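Mandelate racemase/muconate lactonizing enzyme family protein (Sorangium cellulosum, PDB 3S5S) is of unknown specific function but belongs to the enolase superfamily, whose members pair an N-terminal capping domain with a barrel domain. Local coordinates at residues S190-A201 and A216-P226. Numbering follows the deposited sequence.
Sequences SLILDGNGGLTA and ADVALLEQPVP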
ATOM      1  N   SER A 190      15.921  25.021  10.592  1.00 40.45           N
ATOM      2  CA  SER A 190      16.446  23.705  10.291  1.00 40.09           C
ATOM      3  C   SER A 190      16.945  23.710   8.835  1.00 39.10           C
ATOM      4  O   SER A 190      16.328  24.356   7.967  1.00 38.89           O
ATOM      5  CB  SER A 190      15.264  22.749  10.378  1.00 38.82           C
ATOM      6  OG  SER A 190      15.555  21.645  11.197  1.00 42.80           O
ATOM      7  N   LEU A 191      18.016  22.973   8.539  1.00 38.19           N
ATOM      8  CA  LEU A 191      18.497  22.893   7.146  1.00 36.60           C
ATOM      9  C   LEU A 191      18.445  21.508   6.494  1.00 35.61           C
ATOM     10  O   LEU A 191      18.785  20.506   7.108  1.00 36.89           O
ATOM     11  CB  LEU A 191      19.900  23.452   7.044  1.00 37.68           C
ATOM     12  CG  LEU A 191      20.098  24.938   7.420  1.00 38.90           C
ATOM     13  CD1 LEU A 191      21.507  25.296   7.126  1.00 38.39           C
ATOM     14  CD2 LEU A 191      19.116  25.959   6.730  1.00 33.55           C
ATOM     15  N   ILE A 192      17.990  21.453   5.251  1.00 33.84           N
ATOM     16  CA  ILE A 192      18.214  20.308   4.385  1.00 32.09           C
ATOM     17  C   ILE A 192      19.242  20.699   3.274  1.00 33.13           C
ATOM     18  O   ILE A 192      18.982  21.585   2.435  1.00 33.67           O
ATOM     19  CB  ILE A 192      16.904  19.824   3.730  1.00 30.15           C
ATOM     20  CG1 ILE A 192      16.023  19.099   4.730  1.00 29.27           C
ATOM     21  CG2 ILE A 192      17.188  18.861   2.588  1.00 28.37           C
ATOM     22  CD1 ILE A 192      14.553  19.304   4.457  1.00 31.44           C
ATOM     23  N   LEU A 193      20.390  20.045   3.268  1.00 32.83           N
ATOM     24  CA  LEU A 193      21.327  20.194   2.165  1.00 33.59           C
ATOM     25  C   LEU A 193      21.005  19.123   1.117  1.00 32.67           C
ATOM     26  O   LEU A 193      21.177  17.914   1.356  1.00 31.35           O
ATOM     27  CB  LEU A 193      22.773  20.114   2.673  1.00 35.43           C
ATOM     28  CG  LEU A 193      23.129  20.874   3.967  1.00 36.12           C
ATOM     29  CD1 LEU A 193      24.594  20.769   4.279  1.00 40.24           C
ATOM     30  CD2 LEU A 193      22.789  22.350   3.923  1.00 39.18           C
ATOM     31  N   ASP A 194      20.480  19.578  -0.020  1.00 32.47           N
ATOM     32  CA  ASP A 194      20.155  18.721  -1.156  1.00 32.91           C
ATOM     33  C   ASP A 194      21.280  18.804  -2.191  1.00 35.24           C
ATOM     34  O   ASP A 194      21.583  19.884  -2.690  1.00 35.91           O
ATOM     35  CB  ASP A 194      18.833  19.163  -1.794  1.00 31.59           C
ATOM     36  CG  ASP A 194      18.248  18.120  -2.764  1.00 31.77           C
ATOM     37  OD1 ASP A 194      18.977  17.219  -3.233  1.00 31.99           O
ATOM     38  OD2 ASP A 194      17.028  18.196  -3.066  1.00 33.45           O
ATOM     39  N   GLY A 195      21.878  17.658  -2.514  1.00 36.62           N
ATOM     40  CA  GLY A 195      23.016  17.591  -3.433  1.00 39.60           C
ATOM     41  C   GLY A 195      22.580  17.226  -4.841  1.00 40.49           C
ATOM     42  O   GLY A 195      23.302  17.452  -5.808  1.00 41.67           O
ATOM     43  N   ASN A 196      21.387  16.652  -4.960  1.00 40.38           N
ATOM     44  CA  ASN A 196      20.915  16.081  -6.231  1.00 41.25           C
ATOM     45  C   ASN A 196      22.021  15.313  -6.919  1.00 43.30           C
ATOM     46  O   ASN A 196      22.187  15.406  -8.126  1.00 44.70           O
ATOM     47  CB  ASN A 196      20.302  17.155  -7.159  1.00 41.27           C
ATOM     48  CG  ASN A 196      18.882  17.579  -6.720  1.00 41.32           C
ATOM     49  OD1 ASN A 196      18.658  18.730  -6.307  1.00 42.27           O
ATOM     50  ND2 ASN A 196      17.922  16.635  -6.792  1.00 41.45           N
ATOM     51  N   GLY A 197      22.798  14.570  -6.134  1.00 44.29           N
ATOM     52  CA  GLY A 197      23.762  13.637  -6.684  1.00 46.13           C
ATOM     53  C   GLY A 197      24.972  14.271  -7.336  1.00 48.86           C
ATOM     54  O   GLY A 197      25.827  13.565  -7.926  1.00 50.67           O
ATOM     55  N   GLY A 198      25.072  15.592  -7.224  1.00 49.44           N
ATOM     56  CA  GLY A 198      26.173  16.327  -7.842  1.00 51.42           C
ATOM     57  C   GLY A 198      27.347  16.570  -6.911  1.00 53.07           C
ATOM     58  O   GLY A 198      28.071  17.566  -7.061  1.00 55.33           O
ATOM     59  N   LEU A 199      27.544  15.690  -5.936  1.00 52.14           N
ATOM     60  CA  LEU A 199      28.715  15.778  -5.091  1.00 53.24           C
ATOM     61  C   LEU A 199      29.491  14.464  -5.125  1.00 54.14           C
ATOM     62  O   LEU A 199      29.150  13.514  -5.857  1.00 53.08           O
ATOM     63  CB  LEU A 199      28.338  16.134  -3.652  1.00 52.80           C
ATOM     64  CG  LEU A 199      27.884  17.538  -3.193  1.00 54.80           C
ATOM     65  CD1 LEU A 199      26.542  17.983  -3.779  1.00 54.77           C
ATOM     66  CD2 LEU A 199      27.794  17.612  -1.658  1.00 55.46           C
ATOM     67  N   THR A 200      30.588  14.468  -4.371  1.00 55.77           N
ATOM     68  CA  THR A 200      31.321  13.284  -3.965  1.00 56.27           C
ATOM     69  C   THR A 200      30.932  13.127  -2.509  1.00 55.41           C
ATOM     70  O   THR A 200      30.260  14.010  -1.948  1.00 54.90           O
ATOM     71  CB  THR A 200      32.864  13.493  -4.070  1.00 59.16           C
ATOM     72  OG1 THR A 200      33.220  14.714  -3.412  1.00 59.41           O
ATOM     73  CG2 THR A 200      33.335  13.528  -5.542  1.00 59.45           C
ATOM     74  N   ALA A 201      31.315  12.009  -1.897  1.00 55.56           N
ATOM     75  CA  ALA A 201      31.085  11.820  -0.472  1.00 54.46           C
ATOM     76  C   ALA A 201      31.939  12.817   0.296  1.00 56.24           C
ATOM     77  O   ALA A 201      31.445  13.498   1.196  1.00 54.97           O
ATOM     78  CB  ALA A 201      31.400  10.386  -0.060  1.00 54.70           C
ATOM     79  N   ALA A 216      24.523  25.507  12.989  1.00 53.97           N
ATOM     80  CA  ALA A 216      23.332  25.205  12.192  1.00 50.99           C
ATOM     81  C   ALA A 216      22.789  23.825  12.523  1.00 49.16           C
ATOM     82  O   ALA A 216      23.546  22.840  12.703  1.00 49.66           O
ATOM     83  CB  ALA A 216      23.614  25.336  10.700  1.00 50.05           C
ATOM     84  N   ASP A 217      21.470  23.762  12.623  1.00 46.74           N
ATOM     85  CA  ASP A 217      20.800  22.505  12.795  1.00 44.53           C
ATOM     86  C   ASP A 217      20.545  21.938  11.383  1.00 42.28           C
ATOM     87  O   ASP A 217      19.515  22.202  10.742  1.00 41.83           O
ATOM     88  CB  ASP A 217      19.555  22.738  13.669  1.00 44.77           C
ATOM     89  CG  ASP A 217      18.572  21.573  13.679  1.00 45.08           C
ATOM     90  OD1 ASP A 217      18.966  20.391  13.710  1.00 46.08           O
ATOM     91  OD2 ASP A 217      17.357  21.858  13.656  1.00 49.02           O
ATOM     92  N   VAL A 218      21.513  21.179  10.882  1.00 41.07           N
ATOM     93  CA  VAL A 218      21.325  20.402   9.660  1.00 38.68           C
ATOM     94  C   VAL A 218      20.450  19.215  10.010  1.00 36.67           C
ATOM     95  O   VAL A 218      20.836  18.334  10.752  1.00 37.20           O
ATOM     96  CB  VAL A 218      22.695  19.905   9.039  1.00 40.41           C
ATOM     97  CG1 VAL A 218      22.453  18.953   7.841  1.00 37.23           C
ATOM     98  CG2 VAL A 218      23.559  21.075   8.631  1.00 39.03           C
ATOM     99  N   ALA A 219      19.236  19.218   9.502  1.00 34.74           N
ATOM    100  CA  ALA A 219      18.267  18.187   9.847  1.00 32.77           C
ATOM    101  C   ALA A 219      18.326  16.996   8.881  1.00 31.85           C
ATOM    102  O   ALA A 219      17.853  15.902   9.207  1.00 31.21           O
ATOM    103  CB  ALA A 219      16.874  18.799   9.858  1.00 31.50           C
ATOM    104  N   LEU A 220      18.899  17.201   7.692  1.00 31.18           N
ATOM    105  CA  LEU A 220      18.932  16.150   6.690  1.00 30.57           C
ATOM    106  C   LEU A 220      19.982  16.440   5.630  1.00 31.97           C
ATOM    107  O   LEU A 220      20.107  17.592   5.194  1.00 33.66           O
ATOM    108  CB  LEU A 220      17.546  16.035   6.040  1.00 27.78           C
ATOM    109  CG  LEU A 220      17.282  14.917   5.044  1.00 26.29           C
ATOM    110  CD1 LEU A 220      17.301  13.558   5.729  1.00 22.84           C
ATOM    111  CD2 LEU A 220      15.930  15.152   4.336  1.00 23.11           C
ATOM    112  N   LEU A 221      20.741  15.418   5.227  1.00 31.33           N
ATOM    113  CA  LEU A 221      21.544  15.501   4.030  1.00 31.09           C
ATOM    114  C   LEU A 221      20.926  14.667   2.912  1.00 30.55           C
ATOM    115  O   LEU A 221      21.013  13.449   2.934  1.00 31.17           O
ATOM    116  CB  LEU A 221      22.937  15.000   4.296  1.00 32.85           C
ATOM    117  CG  LEU A 221      23.912  14.892   3.127  1.00 32.85           C
ATOM    118  CD1 LEU A 221      24.316  16.224   2.505  1.00 34.52           C
ATOM    119  CD2 LEU A 221      25.135  14.221   3.667  1.00 33.50           C
ATOM    120  N   GLU A 222      20.357  15.329   1.916  1.00 29.23           N
ATOM    121  CA  GLU A 222      19.650  14.662   0.859  1.00 29.24           C
ATOM    122  C   GLU A 222      20.476  14.250  -0.382  1.00 30.44           C
ATOM    123  O   GLU A 222      21.100  15.109  -1.046  1.00 31.96           O
ATOM    124  CB  GLU A 222      18.508  15.543   0.398  1.00 28.18           C
ATOM    125  CG  GLU A 222      17.711  14.846  -0.640  1.00 29.57           C
ATOM    126  CD  GLU A 222      16.462  15.532  -0.934  1.00 28.80           C
ATOM    127  OE1 GLU A 222      15.716  14.986  -1.738  1.00 31.37           O
ATOM    128  OE2 GLU A 222      16.226  16.615  -0.374  1.00 33.33           O
ATOM    129  N   GLN A 223      20.450  12.951  -0.694  1.00 29.36           N
ATOM    130  CA  GLN A 223      21.123  12.391  -1.873  1.00 30.00           C
ATOM    131  C   GLN A 223      22.408  13.124  -2.299  1.00 31.24           C
ATOM    132  O   GLN A 223      22.489  13.647  -3.421  1.00 31.66           O
ATOM    133  CB  GLN A 223      20.150  12.378  -3.056  1.00 28.91           C
ATOM    134  CG  GLN A 223      20.705  11.651  -4.244  1.00 31.70           C
ATOM    135  CD  GLN A 223      20.595  10.168  -4.085  1.00 33.21           C
ATOM    136  OE1 GLN A 223      19.594   9.669  -3.557  1.00 33.24           O
ATOM    137  NE2 GLN A 223      21.609   9.446  -4.542  1.00 33.31           N
ATOM    138  N   PRO A 224      23.422  13.155  -1.432  1.00 32.21           N
ATOM    139  CA  PRO A 224      24.573  13.966  -1.809  1.00 34.12           C
ATOM    140  C   PRO A 224      25.360  13.404  -2.986  1.00 35.78           C
ATOM    141  O   PRO A 224      25.949  14.171  -3.745  1.00 37.53           O
ATOM    142  CB  PRO A 224      25.450  13.946  -0.558  1.00 33.92           C
ATOM    143  CG  PRO A 224      25.131  12.708   0.113  1.00 34.98           C
ATOM    144  CD  PRO A 224      23.685  12.346  -0.228  1.00 32.73           C
ATOM    145  N   VAL A 225      25.407  12.082  -3.108  1.00 35.99           N
ATOM    146  CA  VAL A 225      26.146  11.433  -4.174  1.00 37.35           C
ATOM    147  C   VAL A 225      25.214  10.844  -5.238  1.00 36.76           C
ATOM    148  O   VAL A 225      24.011  10.786  -5.039  1.00 35.09           O
ATOM    149  CB  VAL A 225      27.112  10.375  -3.645  1.00 38.44           C
ATOM    150  CG1 VAL A 225      28.194  11.030  -2.780  1.00 40.23           C
ATOM    151  CG2 VAL A 225      26.374   9.296  -2.893  1.00 36.31           C
ATOM    152  N   PRO A 226      25.781  10.441  -6.393  1.00 39.01           N
ATOM    153  CA  PRO A 226      24.925   9.939  -7.472  1.00 38.04           C
ATOM    154  C   PRO A 226      24.270   8.606  -7.129  1.00 37.36           C
ATOM    155  O   PRO A 226      24.805   7.829  -6.321  1.00 37.30           O
ATOM    156  CB  PRO A 226      25.889   9.757  -8.660  1.00 39.48           C
ATOM    157  CG  PRO A 226      27.249  10.386  -8.236  1.00 42.38           C
ATOM    158  CD  PRO A 226      27.233  10.440  -6.744  1.00 41.37           C
TER
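Adjacent parallel strands of a beta-alpha-beta crossover in the enolase-type barrel meet here, with acidic Asp-194 and Glu-222 near their C-terminal ends. Glu-222 N donates to Leu-193 O (2.8 Å) and Gly-195 N to Glu-222 O (3.0 Å), so the pairing continues past strand 190-194. A beta bulge shifts the register by one between Leu-191 and Ile-192: Leu-191 O accepts from Ala-219 N at 2.8 Å and only weakly from Leu-220 N. On the Asp-194 face, CG1 of Ile-192 lies alongside CB of Leu-220 at 3.7 Å. Further along, the carboxylates of Asp-194 and Glu-222 stack with planes 14° apart, OD2 and OE2 separated by 3.2 Å. Lys-164 bridges both oxygens, which would offset their repulsion. Both acids set CG anti to the backbone N (chi1 -166° and -177°), and Glu-222 then runs extended to OE1, which Asn-269 ND2 binds. Asp-194 OD1 closes an Asx turn on Asn-196 N (3.0 Å), overlapping the type I' turn Gly-195 to Gly-198, where Gly-197 N reaches Gln-223 O (2.9 Å). On the other face, Leu-191 and Leu-193 rest on helix 175-185, while Val-218 and Leu-221 pack against helix 201-213, and strands 162-166 and 244-246 flank the pair.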